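Local coordinates for uncharacterized protein (Vibrio parahaemolyticus, PDB 1ZBP), which is of unknown function but belongs to the ImpE family, whose members are associated with type VI secretion gene clusters, so a role there is possible, at residues G87-G95 with G163-A171; I148-F159 with G204-D212. One frame throughout, in Å; residues are numbered along the deposited sequence.

Contact 1: residues G87-G95 with G163-A171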
loop_
_atom_site.group_PDB
_atom_site.type_symbol
_atom_site.label_atom_id
_atom_site.label_comp_id
_atom_site.label_asym_id
_atom_site.label_seq_id
_atom_site.Cartn_x
_atom_site.Cartn_y
_atom_site.Cartn_z
ATOM N N GLY A 87 3.348 -9.389 -13.119
ATOM C CA GLY A 87 3.648 -8.694 -14.366
ATOM C C GLY A 87 3.869 -7.193 -14.243
ATOM O O GLY A 87 3.555 -6.597 -13.218
ATOM N N ALA A 88 4.406 -6.572 -15.289
ATOM C CA ALA A 88 4.674 -5.133 -15.267
ATOM C C ALA A 88 3.399 -4.305 -15.399
ATOM O O ALA A 88 2.694 -4.398 -16.402
ATOM C CB ALA A 88 5.652 -4.758 -16.382
ATOM N N ALA A 89 3.121 -3.487 -14.387
ATOM C CA ALA A 89 1.936 -2.637 -14.366
ATOM C C ALA A 89 2.143 -1.494 -13.377
ATOM O O ALA A 89 1.183 -0.939 -12.848
ATOM C CB ALA A 89 0.718 -3.457 -13.956
ATOM N N THR A 90 3.402 -1.140 -13.145
ATOM C CA THR A 90 3.742 -0.084 -12.202
ATOM C C THR A 90 4.654 0.989 -12.803
ATOM O O THR A 90 5.473 0.713 -13.682
ATOM C CB THR A 90 4.444 -0.691 -10.974
ATOM O OG1 THR A 90 4.530 0.285 -9.931
ATOM C CG2 THR A 90 5.852 -1.124 -11.337
ATOM N N ALA A 91 4.517 2.215 -12.316
ATOM C CA ALA A 91 5.341 3.317 -12.790
ATOM C C ALA A 91 6.320 3.686 -11.684
ATOM O O ALA A 91 6.042 4.563 -10.867
ATOM C CB ALA A 91 4.468 4.517 -13.140
ATOM N N LYS A 92 7.463 3.017 -11.648
ATOM C CA LYS A 92 8.446 3.316 -10.623
ATOM C C LYS A 92 9.437 4.403 -11.000
ATOM O O LYS A 92 10.124 4.316 -12.014
ATOM C CB LYS A 92 9.203 2.058 -10.237
ATOM C CG LYS A 92 9.715 1.288 -11.405
ATOM C CD LYS A 92 10.382 0.056 -10.899
ATOM C CE LYS A 92 11.552 0.420 -10.005
ATOM N NZ LYS A 92 12.241 -0.804 -9.497
ATOM N N VAL A 93 9.503 5.417 -10.143
ATOM C CA VAL A 93 10.378 6.566 -10.318
ATOM C C VAL A 93 11.697 6.279 -9.631
ATOM O O VAL A 93 12.225 7.129 -8.909
ATOM C CB VAL A 93 9.767 7.829 -9.668
ATOM C CG1 VAL A 93 10.518 9.071 -10.124
ATOM C CG2 VAL A 93 8.295 7.922 -10.017
ATOM N N LEU A 94 12.227 5.079 -9.837
ATOM C CA LEU A 94 13.488 4.712 -9.206
ATOM C C LEU A 94 14.606 5.632 -9.704
ATOM O O LEU A 94 15.500 6.020 -8.936
ATOM C CB LEU A 94 13.827 3.247 -9.502
ATOM C CG LEU A 94 14.895 2.972 -10.563
ATOM C CD1 LEU A 94 16.278 3.048 -9.908
ATOM C CD2 LEU A 94 14.667 1.602 -11.181
ATOM N N GLY A 95 14.558 5.980 -10.985
ATOM C CA GLY A 95 15.575 6.861 -11.520
ATOM C C GLY A 95 16.037 6.456 -12.896
ATOM O O GLY A 95 15.254 5.953 -13.701
ATOM N N GLY A 163 -4.832 7.330 -10.659
ATOM C CA GLY A 163 -5.113 5.907 -10.562
ATOM C C GLY A 163 -3.947 5.042 -10.985
ATOM O O GLY A 163 -4.135 3.920 -11.443
ATOM N N ASN A 164 -2.741 5.576 -10.846
ATOM C CA ASN A 164 -1.517 4.851 -11.178
ATOM C C ASN A 164 -0.798 4.391 -9.903
ATOM O O ASN A 164 -0.757 5.109 -8.897
ATOM C CB ASN A 164 -0.573 5.740 -11.981
ATOM C CG ASN A 164 -1.045 5.961 -13.410
ATOM O OD1 ASN A 164 -1.150 7.099 -13.865
ATOM N ND2 ASN A 164 -1.320 4.868 -14.128
ATOM N N TYR A 165 -0.243 3.182 -9.959
ATOM C CA TYR A 165 0.515 2.572 -8.865
ATOM C C TYR A 165 1.989 2.955 -9.016
ATOM O O TYR A 165 2.624 2.635 -10.031
ATOM C CB TYR A 165 0.351 1.050 -8.929
ATOM C CG TYR A 165 1.322 0.247 -8.084
ATOM C CD1 TYR A 165 1.504 0.524 -6.722
ATOM C CD2 TYR A 165 2.049 -0.811 -8.642
ATOM C CE1 TYR A 165 2.390 -0.239 -5.936
ATOM C CE2 TYR A 165 2.933 -1.568 -7.872
ATOM C CZ TYR A 165 3.101 -1.279 -6.525
ATOM O OH TYR A 165 3.989 -2.021 -5.779
ATOM N N PHE A 166 2.526 3.651 -8.017
ATOM C CA PHE A 166 3.928 4.087 -8.035
ATOM C C PHE A 166 4.820 3.390 -7.003
ATOM O O PHE A 166 4.395 3.112 -5.885
ATOM C CB PHE A 166 4.032 5.599 -7.786
ATOM C CG PHE A 166 3.768 6.447 -8.998
ATOM C CD1 PHE A 166 2.472 6.601 -9.500
ATOM C CD2 PHE A 166 4.820 7.130 -9.621
ATOM C CE1 PHE A 166 2.227 7.434 -10.605
ATOM C CE2 PHE A 166 4.595 7.961 -10.719
ATOM C CZ PHE A 166 3.288 8.120 -11.220
ATOM N N LEU A 167 6.060 3.124 -7.404
ATOM C CA LEU A 167 7.077 2.523 -6.554
ATOM C C LEU A 167 8.165 3.581 -6.509
ATOM O O LEU A 167 8.840 3.846 -7.513
ATOM C CB LEU A 167 7.612 1.229 -7.156
ATOM C CG LEU A 167 6.910 -0.035 -6.641
ATOM C CD1 LEU A 167 7.403 -1.254 -7.416
ATOM C CD2 LEU A 167 7.187 -0.207 -5.148
ATOM N N VAL A 168 8.322 4.197 -5.344
ATOM C CA VAL A 168 9.271 5.276 -5.192
ATOM C C VAL A 168 10.341 4.987 -4.158
ATOM O O VAL A 168 10.047 4.648 -3.008
ATOM C CB VAL A 168 8.530 6.574 -4.820
ATOM C CG1 VAL A 168 9.510 7.687 -4.567
ATOM C CG2 VAL A 168 7.567 6.940 -5.952
ATOM N N PRO A 169 11.610 5.096 -4.571
ATOM C CA PRO A 169 12.779 4.861 -3.720
ATOM C C PRO A 169 12.686 5.734 -2.478
ATOM O O PRO A 169 12.463 6.930 -2.592
ATOM C CB PRO A 169 13.949 5.280 -4.615
ATOM C CG PRO A 169 13.468 4.918 -5.966
ATOM C CD PRO A 169 12.027 5.405 -5.948
ATOM N N ILE A 170 12.825 5.131 -1.302
ATOM C CA ILE A 170 12.772 5.885 -0.060
ATOM C C ILE A 170 13.837 6.985 -0.150
ATOM O O ILE A 170 13.628 8.102 0.322
ATOM C CB ILE A 170 13.027 4.966 1.158
ATOM C CG1 ILE A 170 11.878 3.969 1.278
ATOM C CG2 ILE A 170 13.160 5.798 2.431
ATOM C CD1 ILE A 170 12.085 2.930 2.375
ATOM N N ALA A 171 14.957 6.664 -0.796
ATOM C CA ALA A 171 16.070 7.604 -0.987
ATOM C C ALA A 171 15.682 8.854 -1.787
ATOM O O ALA A 171 16.345 9.898 -1.696
ATOM C CB ALA A 171 17.230 6.902 -1.678
#

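Contact 2: residues I148-F159 with G204-D212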
loop_
_atom_site.group_PDB
_atom_site.type_symbol
_atom_site.label_atom_id
_atom_site.label_comp_id
_atom_site.label_asym_id
_atom_site.label_seq_id
_atom_site.Cartn_x
_atom_site.Cartn_y
_atom_site.Cartn_z
ATOM N N ILE A 148 11.044 -3.550 6.109
ATOM C CA ILE A 148 11.564 -4.859 6.513
ATOM C C ILE A 148 11.345 -5.896 5.407
ATOM O O ILE A 148 12.217 -6.729 5.140
ATOM C CB ILE A 148 10.918 -5.343 7.843
ATOM C CG1 ILE A 148 11.408 -4.466 9.004
ATOM C CG2 ILE A 148 11.284 -6.818 8.109
ATOM C CD1 ILE A 148 10.732 -4.780 10.348
ATOM N N ASP A 149 10.176 -5.826 4.776
ATOM C CA ASP A 149 9.775 -6.678 3.653
ATOM C C ASP A 149 10.909 -6.705 2.619
ATOM O O ASP A 149 11.507 -5.664 2.333
ATOM C CB ASP A 149 8.530 -6.068 3.008
ATOM C CG ASP A 149 7.905 -6.963 1.960
ATOM O OD1 ASP A 149 7.131 -7.870 2.326
ATOM O OD2 ASP A 149 8.196 -6.757 0.769
ATOM N N ASP A 150 11.206 -7.872 2.047
ATOM C CA ASP A 150 12.285 -7.967 1.049
ATOM C C ASP A 150 11.863 -7.629 -0.374
ATOM O O ASP A 150 12.711 -7.435 -1.246
ATOM C CB ASP A 150 12.915 -9.354 1.072
ATOM C CG ASP A 150 13.860 -9.529 2.223
ATOM O OD1 ASP A 150 13.921 -10.657 2.766
ATOM O OD2 ASP A 150 14.549 -8.543 2.585
ATOM N N ARG A 151 10.556 -7.567 -0.609
ATOM C CA ARG A 151 10.044 -7.220 -1.928
ATOM C C ARG A 151 10.109 -5.692 -2.090
ATOM O O ARG A 151 10.612 -5.175 -3.099
ATOM C CB ARG A 151 8.597 -7.719 -2.083
ATOM C CG ARG A 151 7.764 -6.949 -3.107
ATOM C CD ARG A 151 7.570 -7.744 -4.379
ATOM N NE ARG A 151 6.980 -9.044 -4.083
ATOM C CZ ARG A 151 5.801 -9.203 -3.505
ATOM N NH1 ARG A 151 5.092 -8.137 -3.177
ATOM N NH2 ARG A 151 5.344 -10.414 -3.222
ATOM N N LEU A 152 9.609 -4.973 -1.087
ATOM C CA LEU A 152 9.607 -3.509 -1.122
ATOM C C LEU A 152 10.989 -2.897 -0.889
ATOM O O LEU A 152 11.345 -1.915 -1.534
ATOM C CB LEU A 152 8.602 -2.968 -0.093
ATOM C CG LEU A 152 7.192 -2.615 -0.590
ATOM C CD1 LEU A 152 6.828 -3.418 -1.832
ATOM C CD2 LEU A 152 6.201 -2.825 0.541
ATOM N N GLY A 153 11.754 -3.476 0.033
ATOM C CA GLY A 153 13.096 -2.991 0.335
ATOM C C GLY A 153 13.234 -1.504 0.604
ATOM O O GLY A 153 12.740 -0.998 1.607
ATOM N N GLY A 154 13.915 -0.790 -0.284
ATOM C CA GLY A 154 14.073 0.637 -0.077
ATOM C C GLY A 154 13.032 1.426 -0.844
ATOM O O GLY A 154 13.303 2.546 -1.278
ATOM N N TYR A 155 11.845 0.853 -1.022
ATOM C CA TYR A 155 10.779 1.524 -1.774
ATOM C C TYR A 155 9.495 1.735 -0.977
ATOM O O TYR A 155 9.200 0.985 -0.056
ATOM C CB TYR A 155 10.402 0.706 -3.017
ATOM C CG TYR A 155 11.423 0.724 -4.122
ATOM C CD1 TYR A 155 11.277 1.577 -5.211
ATOM C CD2 TYR A 155 12.548 -0.109 -4.078
ATOM C CE1 TYR A 155 12.216 1.604 -6.226
ATOM C CE2 TYR A 155 13.493 -0.085 -5.094
ATOM C CZ TYR A 155 13.323 0.773 -6.164
ATOM O OH TYR A 155 14.275 0.818 -7.168
ATOM N N ILE A 156 8.747 2.777 -1.317
ATOM C CA ILE A 156 7.460 2.995 -0.686
ATOM C C ILE A 156 6.490 2.887 -1.848
ATOM O O ILE A 156 6.891 2.982 -3.026
ATOM C CB ILE A 156 7.293 4.388 -0.026
ATOM C CG1 ILE A 156 7.607 5.495 -1.031
ATOM C CG2 ILE A 156 8.124 4.479 1.239
ATOM C CD1 ILE A 156 7.048 6.839 -0.620
ATOM N N GLU A 157 5.223 2.668 -1.524
ATOM C CA GLU A 157 4.193 2.526 -2.548
ATOM C C GLU A 157 3.218 3.712 -2.498
ATOM O O GLU A 157 2.928 4.267 -1.435
ATOM C CB GLU A 157 3.424 1.225 -2.331
ATOM C CG GLU A 157 4.300 -0.032 -2.233
ATOM C CD GLU A 157 3.472 -1.322 -2.167
ATOM O OE1 GLU A 157 3.349 -2.029 -3.184
ATOM O OE2 GLU A 157 2.943 -1.650 -1.089
ATOM N N LEU A 158 2.721 4.114 -3.654
ATOM C CA LEU A 158 1.790 5.225 -3.704
ATOM C C LEU A 158 0.749 4.937 -4.742
ATOM O O LEU A 158 1.035 4.311 -5.750
ATOM C CB LEU A 158 2.514 6.532 -4.064
ATOM C CG LEU A 158 3.516 7.122 -3.057
ATOM C CD1 LEU A 158 4.376 8.182 -3.739
ATOM C CD2 LEU A 158 2.762 7.722 -1.867
ATOM N N PHE A 159 -0.472 5.375 -4.474
ATOM C CA PHE A 159 -1.563 5.238 -5.422
ATOM C C PHE A 159 -1.836 6.695 -5.808
ATOM O O PHE A 159 -2.311 7.466 -4.990
ATOM C CB PHE A 159 -2.798 4.620 -4.757
ATOM C CG PHE A 159 -2.635 3.170 -4.389
ATOM C CD1 PHE A 159 -1.642 2.387 -4.979
ATOM C CD2 PHE A 159 -3.507 2.571 -3.500
ATOM C CE1 PHE A 159 -1.523 1.035 -4.689
ATOM C CE2 PHE A 159 -3.397 1.215 -3.202
ATOM C CZ PHE A 159 -2.398 0.440 -3.802
ATOM N N GLY A 204 -1.193 11.636 -2.490
ATOM C CA GLY A 204 -1.791 10.405 -2.951
ATOM C C GLY A 204 -2.151 9.554 -1.758
ATOM O O GLY A 204 -2.389 10.072 -0.660
ATOM N N HIS A 205 -2.198 8.245 -1.981
ATOM C CA HIS A 205 -2.507 7.288 -0.929
ATOM C C HIS A 205 -1.434 6.213 -0.925
ATOM O O HIS A 205 -0.915 5.826 -1.980
ATOM C CB HIS A 205 -3.876 6.644 -1.170
ATOM C CG HIS A 205 -5.016 7.596 -1.009
ATOM N ND1 HIS A 205 -5.924 7.498 0.023
ATOM C CD2 HIS A 205 -5.373 8.692 -1.722
ATOM C CE1 HIS A 205 -6.790 8.495 -0.061
ATOM N NE2 HIS A 205 -6.478 9.233 -1.111
HETATM N N MSE A 206 -1.108 5.745 0.275
HETATM C CA MSE A 206 -0.110 4.709 0.477
HETATM C C MSE A 206 -0.775 3.471 1.068
HETATM O O MSE A 206 -1.433 3.552 2.112
HETATM C CB MSE A 206 0.961 5.199 1.453
HETATM C CG MSE A 206 2.020 4.159 1.770
HETATM SE SE MSE A 206 3.476 4.765 2.881
HETATM C CE MSE A 206 4.594 5.611 1.541
ATOM N N PRO A 207 -0.646 2.315 0.400
ATOM C CA PRO A 207 -1.282 1.148 1.004
ATOM C C PRO A 207 -0.524 0.891 2.316
ATOM O O PRO A 207 0.698 0.791 2.329
ATOM C CB PRO A 207 -1.092 0.055 -0.063
ATOM C CG PRO A 207 0.146 0.464 -0.774
ATOM C CD PRO A 207 -0.028 1.977 -0.890
HETATM N N MSE A 208 -1.268 0.820 3.414
HETATM C CA MSE A 208 -0.726 0.626 4.756
HETATM C C MSE A 208 -0.458 -0.843 5.105
HETATM O O MSE A 208 0.102 -1.137 6.156
HETATM C CB MSE A 208 -1.713 1.234 5.766
HETATM C CG MSE A 208 -1.132 2.233 6.751
HETATM SE SE MSE A 208 -0.034 3.643 5.977
HETATM C CE MSE A 208 0.664 4.335 7.666
ATOM N N THR A 209 -0.843 -1.758 4.220
ATOM C CA THR A 209 -0.665 -3.193 4.456
ATOM C C THR A 209 0.094 -3.852 3.300
ATOM O O THR A 209 0.093 -3.336 2.195
ATOM C CB THR A 209 -2.040 -3.883 4.604
ATOM O OG1 THR A 209 -1.861 -5.202 5.133
ATOM C CG2 THR A 209 -2.727 -3.982 3.263
ATOM N N TYR A 210 0.747 -4.982 3.547
ATOM C CA TYR A 210 1.473 -5.658 2.476
ATOM C C TYR A 210 0.541 -6.249 1.432
ATOM O O TYR A 210 -0.603 -6.550 1.724
ATOM C CB TYR A 210 2.383 -6.748 3.048
ATOM C CG TYR A 210 3.547 -6.173 3.799
ATOM C CD1 TYR A 210 4.485 -5.355 3.151
ATOM C CD2 TYR A 210 3.681 -6.371 5.165
ATOM C CE1 TYR A 210 5.516 -4.751 3.852
ATOM C CE2 TYR A 210 4.705 -5.772 5.865
ATOM C CZ TYR A 210 5.614 -4.968 5.208
ATOM O OH TYR A 210 6.633 -4.398 5.925
ATOM N N VAL A 211 1.049 -6.430 0.216
ATOM C CA VAL A 211 0.250 -6.960 -0.882
ATOM C C VAL A 211 -0.171 -8.421 -0.702
ATOM O O VAL A 211 -1.235 -8.828 -1.177
ATOM C CB VAL A 211 0.989 -6.769 -2.248
ATOM C CG1 VAL A 211 2.169 -7.726 -2.366
ATOM C CG2 VAL A 211 0.016 -6.948 -3.396
ATOM N N ASP A 212 0.639 -9.201 0.003
ATOM C CA ASP A 212 0.315 -10.606 0.230
ATOM C C ASP A 212 -0.628 -10.870 1.409
ATOM O O ASP A 212 -1.072 -12.000 1.596
ATOM C CB ASP A 212 1.596 -11.425 0.426
ATOM C CG ASP A 212 2.373 -11.603 -0.856
ATOM O OD1 ASP A 212 1.827 -12.209 -1.808
ATOM O OD2 ASP A 212 3.533 -11.138 -0.928
#

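Contact 1: residues G87-G95 with G163-A171
T90 leans against the ring of Y165, and its hydroxyl does two things at once. OG1 approaches the ring obliquely, 3.0 Å from Y165 CD2. It also donates a hydrogen bond to Y165 O, reaching that oxygen from above the carbonyl plane. The torsion explains the reach: OG1 lies opposite the backbone N of T90 (chi1 -168°). The same Y165 O takes A91 N at 3.0 Å in a nearly straight bond. Two donors therefore grip one carbonyl. The phenol of Y165 finds its own partner in E157.

F166 points to the other side of the strand. Its ring is met in two ways. The methyl of A91 sits over one face in a CH-pi contact, with CB 4.2 Å from the ring centroid. V93 comes in at the edge, in the ring plane, with CG2 3.6 Å from F166 CD2. The same CG2 of V93 also reaches V168 CG2. L167 stands on the side opposite F166. Its CB packs on K92 CB at 3.6 Å, while the K92 chain runs on toward helix 98-113.

Further along, P169 CG rests on L94 CA, and P169 CD lies near V93 O. The weak bond from V93 N to L167 O adds little, and V93 is the centre of an inverse gamma turn. Regular pairing is thus limited. Residues 91-92 form a short, loosely bonded parallel edge strand beside strand 165-169. It is one of the two outer strands of a three-stranded mixed sheet and joins the linker between helices 65-84 and 98-113 to that sheet.

Contact 2: residues I148-F159 with G204-D212
F159 and P207 form one tight end of this contact. The proline CD lies over one face of the F159 ring in a CH-pi contact, 4.1 Å from the centroid. The backbones are tied just beside it: F159 N bonds to H205 O, and H205 N returns a bond to F159 O. This is a single antiparallel hydrogen-bonded pair. The two strands then diverge, with 132° between their directions.

M206, a selenomethionine, sets CG on E157 O. The chain bends only at its last torsion, and CE meets I156 CB at 3.4 Å. E157 crosses P207 at about a right angle, with OE2 3.5 Å from P207 CG. Its buried carboxylate is held by K241, R81 and Y165, which probably favours the charged form.

Y210 and D149 are also buried and closely packed. They slide past each other in opposite directions, with D149 CB 3.4 Å from Y210 CE1. The carboxylate plane is 20° from the ring, and OD1 lies over one face. D149 OD2 accepts from R151 N, an Asx turn, and from L152 N, which extends it to an Asx motif. L152 CD2 reaches the Y210 ring at its edge.

The partly exposed side is looser. R151 NH1 meets V211 CG1. R151 NH2 makes a salt bridge to D212 OD2 at 3.0 Å, received on the syn lone pair of OD2. The guanidinium and carboxylate planes are 64° apart.

Helix 65-84 packs on F159, H205 and P207, and W189 meets the F159 ring edge-to-face. Strand 235-239 touches D149, R151 and D212. Strand 165-169 pairs with 155-159.

How the contacts relate
The centres of contacts 1 and 2 lie about 10 Å apart, and the two touch directly. Strands 155-159 and 165-169 follow each other in the chain and are neighbours in one mixed sheet, where 165-169 is the middle strand. Contact 1 adds residues 91-92 on one side of it, and so ties the connection between helices 65-84 and 98-113 to this sheet. Contact 2 joins the other outer strand, 155-159, to strand 202-207 at the edge of the large antiparallel sheet. The segments alternate along the chain: 87-95, 148-159, 163-171, then 204-212. Helix 65-84 packs on side chains of both contacts.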